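Local coordinates for leucine aminopeptidase 2 (Saccharomyces cerevisiae, PDB 2XQ0), which removes N-terminal residues from peptides, preferring di- and tripeptides, as a zinc aminopeptidase of the M1 family, and also shows low epoxide hydrolase activity in vitro, at residues N507-T519 and N556-F569. Sequence-based numbering, arbitrary orientation.
Sequences NSNQLVLFLETLT and NAEVVFKMFKFQIF
From CB to NZ, the side chain of Lys562 meets Val512, Leu515 and Glu516 of helix 508-519 and illustrates how one long side chain can serve both the apolar seam and the polar margin of a helix pair. Its CB presses on Leu515, 3.3 Å from CD1, a tighter fit than carbon atoms usually make. CG then passes Val512 CG1 at 3.9 Å, CD runs by the Val512 carbonyl oxygen, and CE returns to Val512 CG1 at 3.6 Å. The chain bends once, at chi2 (-63°), and is extended from there, which carries it across the valine at about a right angle. At the tip, NZ gives a weak, salt-bridging hydrogen bond to Glu516 OE1. Glu516 OE1 takes a second weak, salt-bridging bond from Lys565 NZ at 3.3 Å, so a single carboxylate oxygen gathers two ammonium groups, which would be expected to favour the charged form of the glutamate.

Beside this network the packing is knobs-into-holes in both directions: Leu515 enters the hole formed by Val559, Lys562, Met563 and Phe566, while Val559 sits among Ser508, Leu511, Val512 and Leu515. Further along, Thr519 lays CB over the face of the Phe569 ring, 3.8 Å from its centroid, in a CH-pi contact. Its OG1 lies between the backbone N and the carbonyl carbon (chi1 68°), where it gives a hydrogen bond to Glu516 O on a lone pair. Thr519 CG2 lies at the edge of the Phe566 ring, which Trp533 and helix 537-546 also contact.

With axes that approach to 9.0 Å at 15°, helices 508-519 and 557-569 form a close parallel pair within the all-helical C-terminal domain characteristic of leukotriene A4 hydrolases.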
loop_
_atom_site.group_PDB
_atom_site.type_symbol
_atom_site.label_atom_id
_atom_site.label_comp_id
_atom_site.label_asym_id
_atom_site.label_seq_id
_atom_site.Cartn_x
_atom_site.Cartn_y
_atom_site.Cartn_z
ATOM N N ASN A 507 7.768 7.720 21.965
ATOM C CA ASN A 507 8.243 7.532 20.593
ATOM C C ASN A 507 7.321 8.269 19.618
ATOM O O ASN A 507 6.343 8.887 20.036
ATOM C CB ASN A 507 8.399 6.035 20.243
ATOM C CG ASN A 507 7.071 5.293 20.178
ATOM O OD1 ASN A 507 6.013 5.894 20.002
ATOM N ND2 ASN A 507 7.124 3.970 20.310
ATOM N N SER A 508 7.617 8.222 18.326
ATOM C CA SER A 508 6.833 9.003 17.369
ATOM C C SER A 508 5.403 8.470 17.260
ATOM O O SER A 508 4.460 9.238 17.105
ATOM C CB SER A 508 7.506 9.023 15.994
ATOM O OG SER A 508 7.432 7.754 15.370
ATOM N N ASN A 509 5.252 7.151 17.333
ATOM C CA ASN A 509 3.935 6.542 17.335
ATOM C C ASN A 509 3.117 7.011 18.529
ATOM O O ASN A 509 1.911 7.236 18.430
ATOM C CB ASN A 509 4.056 5.016 17.354
ATOM C CG ASN A 509 4.606 4.453 16.056
ATOM O OD1 ASN A 509 4.127 4.778 14.966
ATOM N ND2 ASN A 509 5.615 3.596 16.171
ATOM N N GLN A 510 3.782 7.151 19.668
ATOM C CA GLN A 510 3.103 7.586 20.869
ATOM C C GLN A 510 2.731 9.057 20.755
ATOM O O GLN A 510 1.624 9.448 21.154
ATOM C CB GLN A 510 3.960 7.299 22.107
ATOM C CG GLN A 510 4.019 5.819 22.451
ATOM C CD GLN A 510 4.992 5.523 23.559
ATOM O OE1 GLN A 510 6.128 5.983 23.530
ATOM N NE2 GLN A 510 4.548 4.771 24.553
ATOM N N LEU A 511 3.639 9.866 20.202
ATOM C CA LEU A 511 3.332 11.270 19.917
ATOM C C LEU A 511 2.148 11.396 18.964
ATOM O O LEU A 511 1.241 12.205 19.184
ATOM C CB LEU A 511 4.551 11.997 19.329
ATOM C CG LEU A 511 5.702 12.279 20.297
ATOM C CD1 LEU A 511 6.930 12.793 19.558
ATOM C CD2 LEU A 511 5.272 13.268 21.373
ATOM N N VAL A 512 2.159 10.602 17.896
ATOM C CA VAL A 512 1.049 10.587 16.961
ATOM C C VAL A 512 -0.270 10.230 17.654
ATOM O O VAL A 512 -1.275 10.940 17.496
ATOM C CB VAL A 512 1.345 9.650 15.777
ATOM C CG1 VAL A 512 0.100 9.412 14.960
ATOM C CG2 VAL A 512 2.456 10.258 14.912
ATOM N N LEU A 513 -0.265 9.147 18.428
ATOM C CA LEU A 513 -1.443 8.754 19.199
ATOM C C LEU A 513 -1.858 9.841 20.190
ATOM O O LEU A 513 -3.042 10.144 20.334
ATOM C CB LEU A 513 -1.213 7.435 19.944
ATOM C CG LEU A 513 -2.413 6.960 20.797
ATOM C CD1 LEU A 513 -3.635 6.653 19.943
ATOM C CD2 LEU A 513 -2.048 5.755 21.608
ATOM N N PHE A 514 -0.888 10.424 20.889
ATOM C CA PHE A 514 -1.180 11.545 21.797
ATOM C C PHE A 514 -1.921 12.701 21.117
ATOM O O PHE A 514 -2.999 13.104 21.569
ATOM C CB PHE A 514 0.108 12.052 22.448
ATOM C CG PHE A 514 -0.083 13.282 23.290
ATOM C CD1 PHE A 514 -0.886 13.248 24.424
ATOM C CD2 PHE A 514 0.549 14.471 22.960
ATOM C CE1 PHE A 514 -1.060 14.373 25.208
ATOM C CE2 PHE A 514 0.378 15.605 23.738
ATOM C CZ PHE A 514 -0.428 15.556 24.866
ATOM N N LEU A 515 -1.337 13.234 20.041
ATOM C CA LEU A 515 -1.919 14.356 19.291
ATOM C C LEU A 515 -3.266 13.973 18.704
ATOM O O LEU A 515 -4.177 14.795 18.633
ATOM C CB LEU A 515 -0.983 14.823 18.168
ATOM C CG LEU A 515 0.339 15.474 18.602
ATOM C CD1 LEU A 515 1.336 15.504 17.459
ATOM C CD2 LEU A 515 0.098 16.872 19.153
ATOM N N GLU A 516 -3.385 12.721 18.276
ATOM C CA GLU A 516 -4.669 12.190 17.829
ATOM C C GLU A 516 -5.698 12.265 18.966
ATOM O O GLU A 516 -6.736 12.930 18.824
ATOM C CB GLU A 516 -4.503 10.758 17.286
ATOM C CG GLU A 516 -5.785 10.038 16.902
ATOM C CD GLU A 516 -6.506 10.678 15.722
ATOM O OE1 GLU A 516 -6.270 11.874 15.438
ATOM O OE2 GLU A 516 -7.318 9.979 15.073
ATOM N N THR A 517 -5.394 11.616 20.094
ATOM C CA THR A 517 -6.284 11.594 21.267
ATOM C C THR A 517 -6.739 12.999 21.694
ATOM O O THR A 517 -7.884 13.193 22.081
ATOM C CB THR A 517 -5.630 10.840 22.463
ATOM O OG1 THR A 517 -5.209 9.532 22.044
ATOM C CG2 THR A 517 -6.603 10.707 23.640
ATOM N N LEU A 518 -5.847 13.981 21.605
ATOM C CA LEU A 518 -6.195 15.361 21.933
ATOM C C LEU A 518 -7.289 15.946 21.041
ATOM O O LEU A 518 -8.169 16.663 21.521
ATOM C CB LEU A 518 -4.966 16.264 21.858
ATOM C CG LEU A 518 -3.944 16.101 22.974
ATOM C CD1 LEU A 518 -2.720 16.946 22.664
ATOM C CD2 LEU A 518 -4.553 16.478 24.325
ATOM N N THR A 519 -7.218 15.680 19.738
ATOM C CA THR A 519 -8.260 16.156 18.828
ATOM C C THR A 519 -9.551 15.352 19.028
ATOM O O THR A 519 -10.644 15.829 18.727
ATOM C CB THR A 519 -7.818 16.109 17.349
ATOM O OG1 THR A 519 -7.677 14.747 16.930
ATOM C CG2 THR A 519 -6.487 16.851 17.157
ATOM N N ASN A 556 9.764 14.272 11.746
ATOM C CA ASN A 556 8.903 13.143 11.381
ATOM C C ASN A 556 7.598 13.647 10.797
ATOM O O ASN A 556 6.803 14.250 11.495
ATOM C CB ASN A 556 8.632 12.262 12.603
ATOM C CG ASN A 556 7.882 10.967 12.254
ATOM O OD1 ASN A 556 6.983 10.955 11.417
ATOM N ND2 ASN A 556 8.257 9.880 12.909
ATOM N N ALA A 557 7.379 13.401 9.510
ATOM C CA ALA A 557 6.195 13.899 8.816
ATOM C C ALA A 557 4.900 13.440 9.465
ATOM O O ALA A 557 3.865 14.092 9.329
ATOM C CB ALA A 557 6.220 13.470 7.350
ATOM N N GLU A 558 4.952 12.299 10.142
ATOM C CA GLU A 558 3.772 11.760 10.819
ATOM C C GLU A 558 3.381 12.613 12.015
ATOM O O GLU A 558 2.198 12.858 12.253
ATOM C CB GLU A 558 4.026 10.332 11.312
ATOM C CG GLU A 558 4.155 9.299 10.223
ATOM C CD GLU A 558 2.817 8.735 9.817
ATOM O OE1 GLU A 558 1.797 9.155 10.407
ATOM O OE2 GLU A 558 2.785 7.868 8.920
ATOM N N VAL A 559 4.380 13.021 12.795
ATOM C CA VAL A 559 4.144 13.862 13.958
ATOM C C VAL A 559 3.863 15.293 13.515
ATOM O O VAL A 559 2.968 15.954 14.036
ATOM C CB VAL A 559 5.354 13.897 14.898
ATOM C CG1 VAL A 559 5.147 14.987 15.951
ATOM C CG2 VAL A 559 5.588 12.520 15.553
ATOM N N VAL A 560 4.649 15.772 12.559
ATOM C CA VAL A 560 4.448 17.107 12.019
ATOM C C VAL A 560 3.013 17.272 11.525
ATOM O O VAL A 560 2.390 18.305 11.764
ATOM C CB VAL A 560 5.448 17.413 10.887
ATOM C CG1 VAL A 560 4.986 18.614 10.078
ATOM C CG2 VAL A 560 6.845 17.635 11.464
ATOM N N PHE A 561 2.479 16.245 10.869
ATOM C CA PHE A 561 1.115 16.316 10.358
ATOM C C PHE A 561 0.124 16.468 11.487
ATOM O O PHE A 561 -0.767 17.306 11.417
ATOM C CB PHE A 561 0.739 15.084 9.542
ATOM C CG PHE A 561 -0.723 15.027 9.197
ATOM C CD1 PHE A 561 -1.201 15.652 8.056
ATOM C CD2 PHE A 561 -1.625 14.386 10.030
ATOM C CE1 PHE A 561 -2.549 15.623 7.741
ATOM C CE2 PHE A 561 -2.973 14.349 9.723
ATOM C CZ PHE A 561 -3.438 14.971 8.571
ATOM N N LYS A 562 0.272 15.637 12.521
ATOM C CA LYS A 562 -0.584 15.700 13.696
ATOM C C LYS A 562 -0.489 17.060 14.374
ATOM O O LYS A 562 -1.498 17.627 14.784
ATOM C CB LYS A 562 -0.204 14.605 14.684
ATOM C CG LYS A 562 -0.507 13.213 14.179
ATOM C CD LYS A 562 -1.996 13.043 13.981
ATOM C CE LYS A 562 -2.309 11.666 13.443
ATOM N NZ LYS A 562 -3.742 11.514 13.138
ATOM N N MET A 563 0.732 17.576 14.495
ATOM C CA MET A 563 0.947 18.914 15.047
ATOM C C MET A 563 0.123 19.932 14.283
ATOM O O MET A 563 -0.558 20.758 14.869
ATOM C CB MET A 563 2.424 19.319 14.978
ATOM C CG MET A 563 2.653 20.805 15.254
ATOM S SD MET A 563 4.262 21.427 14.738
ATOM C CE MET A 563 4.165 21.226 12.965
ATOM N N PHE A 564 0.189 19.872 12.960
ATOM C CA PHE A 564 -0.620 20.778 12.153
ATOM C C PHE A 564 -2.110 20.591 12.433
ATOM O O PHE A 564 -2.845 21.570 12.603
ATOM C CB PHE A 564 -0.306 20.605 10.671
ATOM C CG PHE A 564 0.874 21.404 10.212
ATOM C CD1 PHE A 564 0.877 22.785 10.334
ATOM C CD2 PHE A 564 1.971 20.787 9.647
ATOM C CE1 PHE A 564 1.959 23.530 9.907
ATOM C CE2 PHE A 564 3.057 21.536 9.211
ATOM C CZ PHE A 564 3.051 22.899 9.341
ATOM N N LYS A 565 -2.544 19.334 12.512
ATOM C CA LYS A 565 -3.949 19.028 12.751
ATOM C C LYS A 565 -4.408 19.517 14.128
ATOM O O LYS A 565 -5.489 20.100 14.264
ATOM C CB LYS A 565 -4.204 17.530 12.592
ATOM C CG LYS A 565 -5.662 17.128 12.721
ATOM C CD LYS A 565 -5.792 15.615 12.752
ATOM C CE LYS A 565 -7.237 15.180 12.755
ATOM N NZ LYS A 565 -7.385 13.705 12.917
ATOM N N PHE A 566 -3.596 19.297 15.156
ATOM C CA PHE A 566 -3.952 19.845 16.463
ATOM C C PHE A 566 -4.080 21.356 16.371
ATOM O O PHE A 566 -4.993 21.944 16.952
ATOM C CB PHE A 566 -2.935 19.508 17.536
ATOM C CG PHE A 566 -3.205 20.199 18.845
ATOM C CD1 PHE A 566 -4.246 19.773 19.665
ATOM C CD2 PHE A 566 -2.433 21.278 19.250
ATOM C CE1 PHE A 566 -4.501 20.406 20.881
ATOM C CE2 PHE A 566 -2.683 21.917 20.466
ATOM C CZ PHE A 566 -3.720 21.478 21.278
ATOM N N GLN A 567 -3.154 21.978 15.643
ATOM C CA GLN A 567 -3.163 23.420 15.468
ATOM C C GLN A 567 -4.463 23.873 14.818
ATOM O O GLN A 567 -5.010 24.921 15.175
ATOM C CB GLN A 567 -1.953 23.876 14.648
ATOM C CG GLN A 567 -0.663 23.949 15.454
ATOM C CD GLN A 567 0.542 24.295 14.603
ATOM O OE1 GLN A 567 0.422 24.526 13.400
ATOM N NE2 GLN A 567 1.715 24.326 15.222
ATOM N N ILE A 568 -4.962 23.073 13.879
ATOM C CA ILE A 568 -6.203 23.399 13.174
ATOM C C ILE A 568 -7.421 23.203 14.078
ATOM O O ILE A 568 -8.292 24.066 14.161
ATOM C CB ILE A 568 -6.373 22.553 11.891
ATOM C CG1 ILE A 568 -5.245 22.850 10.895
ATOM C CG2 ILE A 568 -7.731 22.809 11.257
ATOM C CD1 ILE A 568 -5.063 24.324 10.602
ATOM N N PHE A 569 -7.468 22.057 14.749
ATOM C CA PHE A 569 -8.533 21.750 15.702
ATOM C C PHE A 569 -8.623 22.819 16.793
ATOM O O PHE A 569 -9.691 23.053 17.366
ATOM C CB PHE A 569 -8.309 20.361 16.316
ATOM C CG PHE A 569 -9.094 19.267 15.645
ATOM C CD1 PHE A 569 -8.695 18.763 14.413
ATOM C CD2 PHE A 569 -10.233 18.743 16.245
ATOM C CE1 PHE A 569 -9.417 17.755 13.794
ATOM C CE2 PHE A 569 -10.960 17.735 15.629
ATOM C CZ PHE A 569 -10.555 17.242 14.401
#